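Local coordinates for protein xylan esterase 1 (Thermoanaerobacterium sp. 'JW/SL YS485', PDB 3FCY) that probably hydrolyses acetyl esters, removing acetyl groups from xylan as a carbohydrate esterase of family CE7 with an alpha/beta-hydrolase fold, at residues V202-L215 and R223-S235. Residues are numbered along the deposited sequence; the frame is centred on the assembly and turned at random.
Sequences VGVMGPSQGGGLSL and RVRKVVSEYPFLS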
# COMPACT_ATOMS: atom_id res chain seq x y z
N VAL A 202 -23.17 34.84 18.45
CA VAL A 202 -22.10 34.44 17.53
C VAL A 202 -21.61 33.02 17.82
O VAL A 202 -21.33 32.67 18.96
CB VAL A 202 -20.88 35.40 17.60
CG1 VAL A 202 -19.74 34.89 16.73
CG2 VAL A 202 -21.29 36.80 17.15
N GLY A 203 -21.51 32.22 16.76
CA GLY A 203 -21.04 30.85 16.90
C GLY A 203 -19.84 30.61 16.01
O GLY A 203 -19.63 31.31 15.01
N VAL A 204 -19.03 29.62 16.36
CA VAL A 204 -17.84 29.28 15.58
C VAL A 204 -17.87 27.78 15.32
O VAL A 204 -18.37 27.01 16.14
CB VAL A 204 -16.54 29.66 16.33
CG1 VAL A 204 -16.56 31.15 16.67
CG2 VAL A 204 -16.38 28.84 17.59
N MET A 205 -17.33 27.36 14.18
CA MET A 205 -17.35 25.96 13.81
C MET A 205 -16.24 25.56 12.84
O MET A 205 -15.73 26.39 12.09
CB MET A 205 -18.72 25.65 13.18
CG MET A 205 -18.87 24.28 12.55
SD MET A 205 -20.59 24.01 12.04
CE MET A 205 -20.79 25.33 10.89
N GLY A 206 -15.87 24.28 12.87
CA GLY A 206 -14.84 23.79 11.98
C GLY A 206 -14.43 22.36 12.25
O GLY A 206 -14.63 21.84 13.36
N PRO A 207 -13.89 21.67 11.24
CA PRO A 207 -13.45 20.27 11.39
C PRO A 207 -11.93 20.18 11.49
O PRO A 207 -11.21 20.98 10.89
CB PRO A 207 -13.98 19.63 10.11
CG PRO A 207 -13.68 20.71 9.09
CD PRO A 207 -14.05 22.01 9.81
N SER A 208 -11.43 19.20 12.24
CA SER A 208 -10.00 18.99 12.40
C SER A 208 -9.30 20.27 12.88
O SER A 208 -9.60 20.75 13.97
CB SER A 208 -9.39 18.51 11.08
OG SER A 208 -8.12 17.91 11.30
N GLN A 209 -8.37 20.81 12.09
CA GLN A 209 -7.69 22.05 12.49
C GLN A 209 -8.75 23.12 12.80
O GLN A 209 -8.61 23.87 13.77
CB GLN A 209 -6.77 22.59 11.39
CG GLN A 209 -6.10 23.92 11.77
CD GLN A 209 -5.31 24.56 10.63
OE1 GLN A 209 -5.87 24.95 9.61
NE2 GLN A 209 -4.00 24.66 10.81
N GLY A 210 -9.79 23.17 11.97
CA GLY A 210 -10.86 24.13 12.16
C GLY A 210 -11.60 23.89 13.46
O GLY A 210 -12.16 24.81 14.06
N GLY A 211 -11.62 22.63 13.90
CA GLY A 211 -12.28 22.29 15.15
C GLY A 211 -11.41 22.72 16.31
O GLY A 211 -11.91 23.10 17.38
N GLY A 212 -10.09 22.67 16.12
CA GLY A 212 -9.17 23.08 17.15
C GLY A 212 -9.20 24.59 17.28
O GLY A 212 -9.16 25.14 18.38
N LEU A 213 -9.28 25.26 16.14
CA LEU A 213 -9.34 26.71 16.09
C LEU A 213 -10.66 27.22 16.67
O LEU A 213 -10.71 28.32 17.23
CB LEU A 213 -9.19 27.20 14.65
CG LEU A 213 -7.81 27.00 14.01
CD1 LEU A 213 -7.83 27.51 12.58
CD2 LEU A 213 -6.75 27.73 14.83
N SER A 214 -11.72 26.44 16.52
CA SER A 214 -13.03 26.83 17.06
C SER A 214 -12.95 26.87 18.58
O SER A 214 -13.47 27.79 19.21
CB SER A 214 -14.12 25.84 16.63
OG SER A 214 -14.44 26.00 15.26
N LEU A 215 -12.29 25.87 19.16
CA LEU A 215 -12.13 25.80 20.60
C LEU A 215 -11.25 26.96 21.08
O LEU A 215 -11.58 27.63 22.06
CB LEU A 215 -11.50 24.47 21.01
CG LEU A 215 -12.30 23.20 20.71
CD1 LEU A 215 -11.43 21.98 20.97
CD2 LEU A 215 -13.56 23.15 21.58
N ARG A 223 -16.95 35.64 24.74
CA ARG A 223 -18.26 36.13 24.34
C ARG A 223 -18.91 35.21 23.31
O ARG A 223 -20.13 35.22 23.15
CB ARG A 223 -18.16 37.56 23.77
CG ARG A 223 -17.92 38.64 24.82
CD ARG A 223 -17.94 40.04 24.21
NE ARG A 223 -16.81 40.27 23.31
CZ ARG A 223 -16.73 41.27 22.43
NH1 ARG A 223 -17.72 42.15 22.32
NH2 ARG A 223 -15.66 41.38 21.66
N VAL A 224 -18.10 34.40 22.63
CA VAL A 224 -18.64 33.46 21.65
C VAL A 224 -19.67 32.58 22.35
O VAL A 224 -19.38 31.96 23.37
CB VAL A 224 -17.52 32.58 21.04
CG1 VAL A 224 -18.12 31.43 20.25
CG2 VAL A 224 -16.64 33.44 20.15
N ARG A 225 -20.87 32.53 21.78
CA ARG A 225 -22.00 31.80 22.35
C ARG A 225 -22.15 30.30 22.02
O ARG A 225 -22.59 29.52 22.88
CB ARG A 225 -23.29 32.53 21.98
CG ARG A 225 -24.50 32.13 22.80
CD ARG A 225 -24.35 32.53 24.26
NE ARG A 225 -25.53 32.17 25.03
CZ ARG A 225 -25.90 30.92 25.29
NH1 ARG A 225 -25.18 29.90 24.85
NH2 ARG A 225 -27.01 30.70 25.99
N LYS A 226 -21.82 29.91 20.80
CA LYS A 226 -21.93 28.50 20.37
C LYS A 226 -20.63 28.00 19.75
O LYS A 226 -19.93 28.75 19.06
CB LYS A 226 -23.06 28.33 19.35
CG LYS A 226 -24.47 28.48 19.90
CD LYS A 226 -24.81 27.44 20.94
CE LYS A 226 -26.26 27.59 21.38
NZ LYS A 226 -26.65 26.70 22.50
N VAL A 227 -20.32 26.73 19.98
CA VAL A 227 -19.09 26.14 19.45
C VAL A 227 -19.29 24.73 18.89
O VAL A 227 -19.74 23.83 19.61
CB VAL A 227 -18.00 26.04 20.54
CG1 VAL A 227 -16.67 25.64 19.91
CG2 VAL A 227 -17.88 27.36 21.29
N VAL A 228 -18.98 24.55 17.62
CA VAL A 228 -19.07 23.23 17.00
C VAL A 228 -17.65 22.83 16.63
O VAL A 228 -17.02 23.47 15.78
CB VAL A 228 -19.98 23.21 15.75
CG1 VAL A 228 -19.92 21.84 15.08
CG2 VAL A 228 -21.43 23.53 16.14
N SER A 229 -17.15 21.79 17.28
CA SER A 229 -15.80 21.31 17.05
C SER A 229 -15.83 19.85 16.61
O SER A 229 -16.10 18.94 17.40
CB SER A 229 -14.97 21.45 18.33
OG SER A 229 -13.62 21.10 18.11
N GLU A 230 -15.55 19.63 15.33
CA GLU A 230 -15.55 18.30 14.74
C GLU A 230 -14.16 17.68 14.72
O GLU A 230 -13.24 18.24 14.13
CB GLU A 230 -16.13 18.37 13.33
CG GLU A 230 -17.56 18.87 13.32
CD GLU A 230 -18.13 19.04 11.93
OE1 GLU A 230 -18.07 18.08 11.13
OE2 GLU A 230 -18.64 20.14 11.64
N TYR A 231 -14.02 16.52 15.37
CA TYR A 231 -12.74 15.81 15.46
C TYR A 231 -11.58 16.80 15.45
O TYR A 231 -10.76 16.81 14.53
CB TYR A 231 -12.61 14.78 14.32
CG TYR A 231 -13.09 15.22 12.94
CD1 TYR A 231 -12.18 15.58 11.94
CD2 TYR A 231 -14.44 15.20 12.62
CE1 TYR A 231 -12.62 15.90 10.65
CE2 TYR A 231 -14.89 15.52 11.34
CZ TYR A 231 -13.97 15.87 10.36
OH TYR A 231 -14.41 16.17 9.09
N PRO A 232 -11.48 17.62 16.51
CA PRO A 232 -10.43 18.63 16.66
C PRO A 232 -8.99 18.16 16.59
O PRO A 232 -8.62 17.10 17.11
CB PRO A 232 -10.77 19.28 18.01
CG PRO A 232 -11.42 18.16 18.77
CD PRO A 232 -12.32 17.55 17.72
N PHE A 233 -8.19 18.97 15.92
CA PHE A 233 -6.75 18.77 15.73
C PHE A 233 -6.11 19.77 16.70
O PHE A 233 -6.80 20.66 17.20
CB PHE A 233 -6.43 19.13 14.27
CG PHE A 233 -4.98 19.00 13.89
CD1 PHE A 233 -4.30 17.80 14.02
CD2 PHE A 233 -4.31 20.08 13.30
CE1 PHE A 233 -2.99 17.66 13.56
CE2 PHE A 233 -3.00 19.96 12.85
CZ PHE A 233 -2.34 18.75 12.98
N LEU A 234 -4.82 19.63 16.97
CA LEU A 234 -4.09 20.53 17.87
C LEU A 234 -4.41 20.32 19.35
O LEU A 234 -4.45 21.27 20.13
CB LEU A 234 -4.39 21.99 17.51
CG LEU A 234 -4.12 22.44 16.07
CD1 LEU A 234 -4.57 23.89 15.91
CD2 LEU A 234 -2.64 22.29 15.73
N SER A 235 -4.60 19.07 19.74
CA SER A 235 -4.92 18.76 21.12
C SER A 235 -4.15 17.59 21.70
O SER A 235 -4.02 16.54 21.07
CB SER A 235 -6.42 18.48 21.24
OG SER A 235 -6.76 17.99 22.53
O HOH W 1 -21.71 35.73 20.94
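With its OG turned anti to the backbone N (chi1 -175°), Ser229 reaches from strand 226-230 to Gly211 O in helix 209-220, while Tyr231, whose chi1 of 41° sets CG between its own N and carbonyl carbon, lays its ring obliquely beside Pro207 CB and Ser208 N. Both contacts lie at what is probably the nucleophile elbow (Gly206, Ser208, Gly210) of a beta-alpha-beta unit in the alpha/beta-hydrolase fold. Strands 202-207 and 226-230 run parallel, their axes 4.7 Å apart at closest approach, joined by backbone bonds such as Val228 N to Val204 O (2.9 Å). On one face of this sheet Met205 lies alongside Val228, its CG 3.6 Å from Val228 CB; on the face that carries the helix, Val204 CG2 and Val227 CG1 meet at 4.0 Å.

Beyond the strands, the predicted nucleophile Ser208 sits at the turn with a positive phi (54°), the strained backbone expected of an elbow. Its backbone is held on both sides of CA: Ser208 N donates to Glu230 O at 2.8 Å, and Ser208 O accepts from both Phe233 N and Gly212 N. Its OG is hydrogen-bonded to His327, whose ring also meets Tyr231 edge-to-face, consistent with a catalytic triad completed by Asp298. Gly211 and Gly212 bring bare backbone close to 229-234: Pro232 CB lies 3.9 Å from Gly212 N, and Gly212 CA makes a CA-H...O contact with Phe233 O. Leu215 packs against Ser229, its CG 3.6 Å from Ser229 OG, and that OG donates its 2.7 Å bond to Gly211 O from well above the carbonyl plane.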